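Local coordinates for protein receptor-type adenylate cyclase gresag 4.1 (PDB 1FX2) that catalyses the conversion of ATP to 3',5'-cyclic AMP and diphosphate with magnesium, through the class III cyclase domain of a trypanosome membrane protein that may be a receptor, at residues A[11-16]-A[143-148]; A[63-68]-A[153-158]. One frame throughout, in Å; residues are numbered along the deposited sequence.

Interaction 1: A[11-16]-A[143-148]; sequences DPVTLI and CDIRHD
V13 and L15, near the start of strand 13-20 in the central sheet of the class III cyclase domain, meet C143 and I145 where the chain leaves strand 134-141 and begins the small hairpin of strands 144-147 and 154-157. The thiol of C143 carries the contact. With its SG anti to the carbonyl carbon (chi1 -70°), the sulfur is directed at V13, lying 3.7 Å from V13 CB and 3.9 Å from V13 CG2. L15 adds one methyl from further along the same strand face, its CD1 being 4.2 Å from C143 SG. The sulfur is therefore touched by both residues whose side chains face the hairpin, V13 and L15. V13 is turned with CG1 anti to its own N (chi1 -178°), and its other branch, CG2, serves two partners: besides C143 it meets the end of I145, whose CD1 is 4.1 Å away, methyl against methyl. T14, between V13 and L15, points to the other side of the sheet, onto helix 71-87.

The polar link is a single water. It donates to D11 O at 2.7 Å and accepts from C143 N at 2.9 Å, joining the two backbones two residues before V13, which itself pairs with G141 of strand 134-141. T160 of helix 159-169 and Y156 also touch C143. The chemistry is thus mainly apolar, with 162 Å² buried in all: the sulfur acts as an apolar contact atom, and the water supplies a backbone bridge where the two chains have diverged.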
loop_
_atom_site.group_PDB
_atom_site.type_symbol
_atom_site.label_atom_id
_atom_site.label_comp_id
_atom_site.label_asym_id
_atom_site.label_seq_id
_atom_site.Cartn_x
_atom_site.Cartn_y
_atom_site.Cartn_z
ATOM N N ASP A 11 -5.915 -3.912 22.485
ATOM C CA ASP A 11 -6.493 -2.979 21.515
ATOM C C ASP A 11 -5.322 -2.324 20.761
ATOM O O ASP A 11 -4.359 -1.848 21.353
ATOM C CB ASP A 11 -7.314 -1.890 22.133
ATOM C CG ASP A 11 -8.563 -2.394 22.797
ATOM O OD1 ASP A 11 -9.096 -3.417 22.286
ATOM O OD2 ASP A 11 -9.078 -1.663 23.680
ATOM N N PRO A 12 -5.349 -2.382 19.419
ATOM C CA PRO A 12 -4.245 -1.758 18.651
ATOM C C PRO A 12 -4.192 -0.237 18.977
ATOM O O PRO A 12 -5.239 0.402 19.257
ATOM C CB PRO A 12 -4.678 -1.925 17.206
ATOM C CG PRO A 12 -5.529 -3.314 17.260
ATOM C CD PRO A 12 -6.343 -3.039 18.554
ATOM N N VAL A 13 -2.970 0.263 18.969
ATOM C CA VAL A 13 -2.669 1.666 19.243
ATOM C C VAL A 13 -2.291 2.296 17.905
ATOM O O VAL A 13 -1.581 1.727 17.129
ATOM C CB VAL A 13 -1.480 1.805 20.191
ATOM C CG1 VAL A 13 -1.254 3.274 20.468
ATOM C CG2 VAL A 13 -1.776 1.072 21.575
ATOM N N THR A 14 -2.801 3.499 17.684
ATOM C CA THR A 14 -2.389 4.262 16.477
ATOM C C THR A 14 -1.344 5.269 16.938
ATOM O O THR A 14 -1.594 5.990 17.930
ATOM C CB THR A 14 -3.510 4.934 15.795
ATOM O OG1 THR A 14 -4.417 3.925 15.323
ATOM C CG2 THR A 14 -3.045 5.679 14.562
ATOM N N LEU A 15 -0.125 5.181 16.366
ATOM C CA LEU A 15 0.952 6.136 16.719
ATOM C C LEU A 15 1.226 7.062 15.570
ATOM O O LEU A 15 1.207 6.670 14.416
ATOM C CB LEU A 15 2.246 5.428 17.067
ATOM C CG LEU A 15 2.093 4.494 18.283
ATOM C CD1 LEU A 15 3.351 3.620 18.450
ATOM C CD2 LEU A 15 1.794 5.343 19.555
ATOM N N ILE A 16 1.453 8.322 15.946
ATOM C CA ILE A 16 1.783 9.387 14.959
ATOM C C ILE A 16 3.114 9.953 15.403
ATOM O O ILE A 16 3.341 10.282 16.571
ATOM C CB ILE A 16 0.841 10.537 15.099
ATOM C CG1 ILE A 16 -0.648 10.097 14.978
ATOM C CG2 ILE A 16 1.105 11.536 13.973
ATOM C CD1 ILE A 16 -1.598 11.257 15.349
ATOM N N CYS A 143 0.830 -2.874 20.851
ATOM C CA CYS A 143 2.014 -2.334 21.469
ATOM C C CYS A 143 2.244 -2.948 22.833
ATOM O O CYS A 143 1.327 -3.499 23.445
ATOM C CB CYS A 143 1.845 -0.854 21.768
ATOM S SG CYS A 143 1.824 0.194 20.313
ATOM N N ASP A 144 3.491 -2.851 23.258
ATOM C CA ASP A 144 3.899 -3.201 24.639
ATOM C C ASP A 144 3.741 -1.843 25.343
ATOM O O ASP A 144 4.400 -0.833 25.015
ATOM C CB ASP A 144 5.344 -3.705 24.592
ATOM C CG ASP A 144 6.037 -3.685 25.956
ATOM O OD1 ASP A 144 5.404 -3.333 26.963
ATOM O OD2 ASP A 144 7.227 -4.047 25.979
ATOM N N ILE A 145 2.731 -1.765 26.199
ATOM C CA ILE A 145 2.347 -0.581 26.884
ATOM C C ILE A 145 2.880 -0.593 28.323
ATOM O O ILE A 145 2.677 -1.598 29.019
ATOM C CB ILE A 145 0.831 -0.503 26.931
ATOM C CG1 ILE A 145 0.232 -0.635 25.510
ATOM C CG2 ILE A 145 0.437 0.776 27.622
ATOM C CD1 ILE A 145 -1.381 -0.388 25.414
ATOM N N ARG A 146 3.452 0.526 28.778
ATOM C CA ARG A 146 4.009 0.682 30.129
ATOM C C ARG A 146 3.671 1.996 30.758
ATOM O O ARG A 146 3.571 3.018 30.083
ATOM C CB ARG A 146 5.518 0.582 30.071
ATOM C CG ARG A 146 5.954 -0.676 29.454
ATOM C CD ARG A 146 7.449 -0.850 29.484
ATOM N NE ARG A 146 7.803 -2.189 29.008
ATOM C CZ ARG A 146 8.940 -2.504 28.386
ATOM N NH1 ARG A 146 9.876 -1.589 28.134
ATOM N NH2 ARG A 146 9.134 -3.754 28.020
ATOM N N HIS A 147 3.608 2.013 32.083
ATOM C CA HIS A 147 3.306 3.250 32.725
ATOM C C HIS A 147 4.528 3.675 33.461
ATOM O O HIS A 147 5.254 2.836 33.977
ATOM C CB HIS A 147 2.186 3.033 33.732
ATOM C CG HIS A 147 1.976 4.195 34.642
ATOM N ND1 HIS A 147 2.521 4.263 35.907
ATOM C CD2 HIS A 147 1.251 5.318 34.480
ATOM C CE1 HIS A 147 2.121 5.380 36.491
ATOM N NE2 HIS A 147 1.348 6.038 35.646
ATOM N N ASP A 148 4.738 4.988 33.355
ATOM C CA ASP A 148 5.760 5.904 33.923
ATOM C C ASP A 148 7.234 6.129 33.589
ATOM O O ASP A 148 7.545 7.060 32.852
ATOM C CB ASP A 148 5.537 6.159 35.423
ATOM C CG ASP A 148 5.996 5.013 36.322
ATOM O OD1 ASP A 148 7.225 4.879 36.551
ATOM O OD2 ASP A 148 5.118 4.282 36.864
HETATM O O HOH W 1 -1.833 -2.684 22.043
#

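Interaction 2: A[63-68]-A[153-158]; sequences SFMIAS and GYDYYG
M65 is fully extended, with CG anti to the backbone N (chi1 178°) and the next two torsions also anti, and this straight chain carries its terminal methyl from strand 63-68 to the carboxylate of D155 and the backbone carbonyl of Y156. In Y156 the ring carbon CG stands anti to the carbonyl carbon, which swings the ring toward A67. The two strand segments run almost perpendicular, 95° between their directions, and their axes come no closer than 9.0 Å, so the side chains of 63-68 have to reach across, and one of them meets a backbone carbonyl.

M65 CE is the meeting point: it lies 3.8 Å from Y156 O, with Y156 CB close by. The same M65 CE is 3.8 Å from D155 OD1. Relative to the Y156 ring, this methyl sits at the edge, near the ring plane. The M65 and D155 side chains cross at about a right angle. A67 approaches the same ring obliquely, its CB 3.9 Å from Y156 CE1, so the tyrosine meets two residues from one face of the strand.

The polar groups around the methyl are engaged. D155 OD1 accepts Y156 N at 2.8 Å with an N-H...O angle of 153°; the donor is met on the anti side, somewhat out of the carboxylate plane. D155 OD2 forms a salt bridge with K58, and Y156 OH is hydrogen-bonded to P6 O. These bonds probably hold the carboxylate and the ring in place.

Strand 63-68 lies between strands 55-60 and 13-20 of the central sheet. M65 also touches V57 and F17 on those neighbours, A67 reaches V13 and L15, and on the other face F64 and I66 pack on helix 34-51.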
loop_
_atom_site.group_PDB
_atom_site.type_symbol
_atom_site.label_atom_id
_atom_site.label_comp_id
_atom_site.label_asym_id
_atom_site.label_seq_id
_atom_site.Cartn_x
_atom_site.Cartn_y
_atom_site.Cartn_z
ATOM N N SER A 63 10.370 16.885 17.521
ATOM C CA SER A 63 9.750 15.608 17.162
ATOM C C SER A 63 8.648 15.264 18.157
ATOM O O SER A 63 8.937 15.083 19.363
ATOM C CB SER A 63 10.783 14.520 17.206
ATOM O OG SER A 63 12.049 14.803 16.509
ATOM N N PHE A 64 7.433 15.044 17.678
ATOM C CA PHE A 64 6.310 14.586 18.546
ATOM C C PHE A 64 6.093 13.081 18.350
ATOM O O PHE A 64 6.249 12.542 17.228
ATOM C CB PHE A 64 4.957 15.285 18.223
ATOM C CG PHE A 64 4.751 16.563 18.935
ATOM C CD1 PHE A 64 5.338 17.712 18.463
ATOM C CD2 PHE A 64 3.948 16.636 20.066
ATOM C CE1 PHE A 64 5.116 18.898 19.127
ATOM C CE2 PHE A 64 3.722 17.780 20.722
ATOM C CZ PHE A 64 4.305 18.980 20.263
ATOM N N MET A 65 5.727 12.431 19.467
ATOM C CA MET A 65 5.217 11.016 19.432
ATOM C C MET A 65 3.855 11.142 20.083
ATOM O O MET A 65 3.727 11.516 21.263
ATOM C CB MET A 65 6.155 10.050 20.177
ATOM C CG MET A 65 5.549 8.622 20.138
ATOM S SD MET A 65 6.654 7.616 21.197
ATOM C CE MET A 65 5.766 6.025 21.240
ATOM N N ILE A 66 2.825 10.771 19.333
ATOM C CA ILE A 66 1.403 10.937 19.789
ATOM C C ILE A 66 0.679 9.576 19.654
ATOM O O ILE A 66 0.912 8.860 18.671
ATOM C CB ILE A 66 0.675 11.969 18.872
ATOM C CG1 ILE A 66 1.352 13.361 19.005
ATOM C CG2 ILE A 66 -0.838 12.097 19.292
ATOM C CD1 ILE A 66 1.010 14.291 17.876
ATOM N N ALA A 67 -0.115 9.210 20.684
ATOM C CA ALA A 67 -0.864 7.935 20.610
ATOM C C ALA A 67 -2.354 8.228 20.558
ATOM O O ALA A 67 -2.829 9.225 21.071
ATOM C CB ALA A 67 -0.548 7.049 21.857
ATOM N N SER A 68 -3.102 7.352 19.919
ATOM C CA SER A 68 -4.566 7.569 19.834
ATOM C C SER A 68 -5.289 6.205 19.973
ATOM O O SER A 68 -4.834 5.213 19.424
ATOM C CB SER A 68 -4.920 8.084 18.443
ATOM O OG SER A 68 -6.326 8.262 18.346
ATOM N N GLY A 153 3.419 8.918 33.153
ATOM C CA GLY A 153 2.738 8.865 31.858
ATOM C C GLY A 153 2.863 7.498 31.244
ATOM O O GLY A 153 3.504 6.591 31.776
ATOM N N TYR A 154 2.194 7.306 30.113
ATOM C CA TYR A 154 2.315 6.051 29.422
ATOM C C TYR A 154 3.232 6.096 28.206
ATOM O O TYR A 154 3.373 7.117 27.599
ATOM C CB TYR A 154 0.951 5.541 28.914
ATOM C CG TYR A 154 0.055 5.086 30.019
ATOM C CD1 TYR A 154 -0.646 6.021 30.774
ATOM C CD2 TYR A 154 -0.079 3.735 30.278
ATOM C CE1 TYR A 154 -1.484 5.605 31.816
ATOM C CE2 TYR A 154 -0.917 3.310 31.322
ATOM C CZ TYR A 154 -1.597 4.270 32.058
ATOM O OH TYR A 154 -2.442 3.875 33.077
ATOM N N ASP A 155 3.894 5.001 27.938
ATOM C CA ASP A 155 4.785 4.851 26.799
ATOM C C ASP A 155 4.522 3.560 26.067
ATOM O O ASP A 155 3.878 2.619 26.588
ATOM C CB ASP A 155 6.243 4.935 27.225
ATOM C CG ASP A 155 7.160 5.590 26.125
ATOM O OD1 ASP A 155 6.888 5.584 24.863
ATOM O OD2 ASP A 155 8.208 6.111 26.567
ATOM N N TYR A 156 5.059 3.488 24.857
ATOM C CA TYR A 156 4.792 2.387 23.955
ATOM C C TYR A 156 6.022 1.876 23.341
ATOM O O TYR A 156 6.779 2.671 22.806
ATOM C CB TYR A 156 3.762 2.867 22.881
ATOM C CG TYR A 156 2.523 3.485 23.524
ATOM C CD1 TYR A 156 2.492 4.821 24.006
ATOM C CD2 TYR A 156 1.413 2.700 23.801
ATOM C CE1 TYR A 156 1.445 5.328 24.734
ATOM C CE2 TYR A 156 0.349 3.184 24.498
ATOM C CZ TYR A 156 0.337 4.517 25.008
ATOM O OH TYR A 156 -0.659 4.996 25.773
ATOM N N TYR A 157 6.165 0.546 23.341
ATOM C CA TYR A 157 7.361 -0.126 22.868
ATOM C C TYR A 157 7.153 -1.219 21.874
ATOM O O TYR A 157 6.104 -1.833 21.785
ATOM C CB TYR A 157 8.082 -0.762 24.100
ATOM C CG TYR A 157 8.436 0.269 25.139
ATOM C CD1 TYR A 157 7.643 0.481 26.258
ATOM C CD2 TYR A 157 9.585 1.052 24.983
ATOM C CE1 TYR A 157 7.996 1.458 27.219
ATOM C CE2 TYR A 157 9.950 2.014 25.932
ATOM C CZ TYR A 157 9.160 2.200 27.037
ATOM O OH TYR A 157 9.583 3.085 28.004
ATOM N N GLY A 158 8.241 -1.552 21.182
ATOM C CA GLY A 158 8.134 -2.640 20.270
ATOM C C GLY A 158 8.097 -2.321 18.797
ATOM O O GLY A 158 8.469 -1.250 18.365
#

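Interactions 1 and 2 are two footholds of one hairpin on one sheet, their centres 6 Å apart. Strands 144-147 and 154-157 pair antiparallel, with Y157 N 2.8 Å from D144 O in a probable hydrogen bond, while their partners, strands 13-20 and 63-68, are neighbours in the central sheet. On that sheet the two contacts adjoin directly: L15 CD2 packs 3.7 Å from A67 CB. Y156 bridges them too, since it also touches C143 and I145. Interaction 1 is remote from the annotated sites. Interaction 2 comes nearer, the M65 side chain being about 9 Å from that of D19 and about 12 Å from that of D62, the predicted magnesium ligands.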